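Local coordinates for protein cytokinin riboside 5'-monophosphate phosphoribohydrolase (Corynebacterium glutamicum, PDB 5ZBL) that is of unassigned function here but belongs to the SLOG clan, with a Rossmann-like fold of a parallel beta sheet flanked by helices, at residues E75-K79 and G80-H84. Numbering follows the deposited sequence.
Sequences ESLMK and GELGH
A Schellman motif ends the short helix 75-79, and the chain turns there into the loop that leads to strand 89-93. Gly80 N gives its hydrogen to Ser76 O (3.1 Å), meeting that oxygen in the plane of its carbonyl. Glu81 N bonds back to Met78 O at 3.0 Å, but from well above the carbonyl plane, 59° out of it. At Glu81 phi is +65°, and this left-handed step swings the backbone off the helix axis. Leu82 then lies against the last turn: its CB is 3.4 Å from Leu77 O and its CD1 3.5 Å from the same oxygen, so an apolar branch lies against a helix carbonyl. Leu82 CG stands anti to its own carbonyl carbon (chi1 -69°), which carries CD1 back alongside Leu77, 4.2 Å from its CB. In this Rossmann-like parallel sheet the helix belongs to the connection between strands 69-74 and 89-93. The Met78 side chain starts away from the loop, but its end bends back to bring SD 4.2 Å from Gly83 CA, and it also packs on Leu90 and Ile92. Leu77 reaches Leu132 of the second subunit. Beyond the turn, Glu81 O accepts a hydrogen bond from Lys51 NZ, and His84 and Gly49 are joined by backbone hydrogen bonding.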
loop_
_atom_site.group_PDB
_atom_site.type_symbol
_atom_site.label_atom_id
_atom_site.label_comp_id
_atom_site.label_asym_id
_atom_site.label_seq_id
_atom_site.Cartn_x
_atom_site.Cartn_y
_atom_site.Cartn_z
ATOM N N GLU A 75 2.602 17.887 -9.712
ATOM C CA GLU A 75 1.914 18.780 -10.667
ATOM C C GLU A 75 0.473 18.357 -10.910
ATOM O O GLU A 75 -0.410 19.211 -10.887
ATOM C CB GLU A 75 2.650 18.894 -12.025
ATOM C CG GLU A 75 3.338 20.228 -12.246
ATOM C CD GLU A 75 2.379 21.386 -12.368
ATOM O OE1 GLU A 75 1.792 21.584 -13.448
ATOM O OE2 GLU A 75 2.223 22.114 -11.378
ATOM N N SER A 76 0.241 17.055 -11.147
ATOM C CA SER A 76 -1.134 16.557 -11.376
ATOM C C SER A 76 -2.100 17.021 -10.314
ATOM O O SER A 76 -3.021 17.759 -10.608
ATOM C CB SER A 76 -1.184 15.036 -11.470
ATOM O OG SER A 76 -1.087 14.628 -12.819
ATOM N N LEU A 77 -1.863 16.617 -9.067
ATOM C CA LEU A 77 -2.733 17.000 -7.926
ATOM C C LEU A 77 -2.795 18.520 -7.735
ATOM O O LEU A 77 -3.834 19.054 -7.359
ATOM C CB LEU A 77 -2.265 16.342 -6.625
ATOM C CG LEU A 77 -2.156 14.806 -6.577
ATOM C CD1 LEU A 77 -1.511 14.382 -5.274
ATOM C CD2 LEU A 77 -3.499 14.090 -6.759
ATOM N N MET A 78 -1.688 19.208 -8.034
ATOM C CA MET A 78 -1.606 20.667 -7.951
ATOM C C MET A 78 -2.490 21.370 -8.967
ATOM O O MET A 78 -3.170 22.326 -8.612
ATOM C CB MET A 78 -0.161 21.148 -8.153
ATOM C CG MET A 78 0.078 22.593 -7.742
ATOM S SD MET A 78 -0.022 22.732 -5.945
ATOM C CE MET A 78 -0.368 24.490 -5.764
ATOM N N LYS A 79 -2.451 20.930 -10.228
ATOM C CA LYS A 79 -3.380 21.453 -11.249
ATOM C C LYS A 79 -4.822 21.156 -10.828
ATOM O O LYS A 79 -5.735 21.852 -11.261
ATOM C CB LYS A 79 -3.151 20.822 -12.641
ATOM C CG LYS A 79 -2.067 21.435 -13.512
ATOM C CD LYS A 79 -1.479 20.398 -14.480
ATOM C CE LYS A 79 -1.378 20.900 -15.916
ATOM N NZ LYS A 79 -0.775 22.257 -16.025
ATOM N N GLY A 80 -5.026 20.112 -10.020
ATOM C CA GLY A 80 -6.322 19.859 -9.393
ATOM C C GLY A 80 -6.823 20.841 -8.332
ATOM O O GLY A 80 -7.865 20.582 -7.733
ATOM N N GLU A 81 -6.102 21.941 -8.073
ATOM C CA GLU A 81 -6.458 22.930 -7.023
ATOM C C GLU A 81 -6.394 22.375 -5.557
ATOM O O GLU A 81 -6.927 22.990 -4.630
ATOM C CB GLU A 81 -7.826 23.612 -7.320
ATOM C CG GLU A 81 -7.779 24.844 -8.236
ATOM C CD GLU A 81 -9.104 25.623 -8.233
ATOM O OE1 GLU A 81 -10.068 25.184 -8.904
ATOM O OE2 GLU A 81 -9.194 26.677 -7.553
ATOM N N LEU A 82 -5.687 21.259 -5.355
ATOM C CA LEU A 82 -5.691 20.509 -4.081
ATOM C C LEU A 82 -4.592 20.888 -3.047
ATOM O O LEU A 82 -4.611 20.392 -1.910
ATOM C CB LEU A 82 -5.564 19.016 -4.385
ATOM C CG LEU A 82 -6.775 18.356 -5.065
ATOM C CD1 LEU A 82 -6.369 17.104 -5.840
ATOM C CD2 LEU A 82 -7.820 18.020 -4.019
ATOM N N GLY A 83 -3.655 21.752 -3.434
ATOM C CA GLY A 83 -2.514 22.085 -2.600
ATOM C C GLY A 83 -2.869 23.065 -1.510
ATOM O O GLY A 83 -3.682 23.938 -1.703
ATOM N N HIS A 84 -2.264 22.905 -0.348
ATOM C CA HIS A 84 -2.455 23.840 0.761
ATOM C C HIS A 84 -1.613 25.122 0.560
ATOM O O HIS A 84 -0.444 25.050 0.178
ATOM C CB HIS A 84 -2.033 23.128 2.020
ATOM C CG HIS A 84 -2.345 23.861 3.277
ATOM N ND1 HIS A 84 -3.217 23.372 4.221
ATOM C CD2 HIS A 84 -1.851 25.005 3.776
ATOM C CE1 HIS A 84 -3.228 24.177 5.257
ATOM N NE2 HIS A 84 -2.408 25.180 5.010
#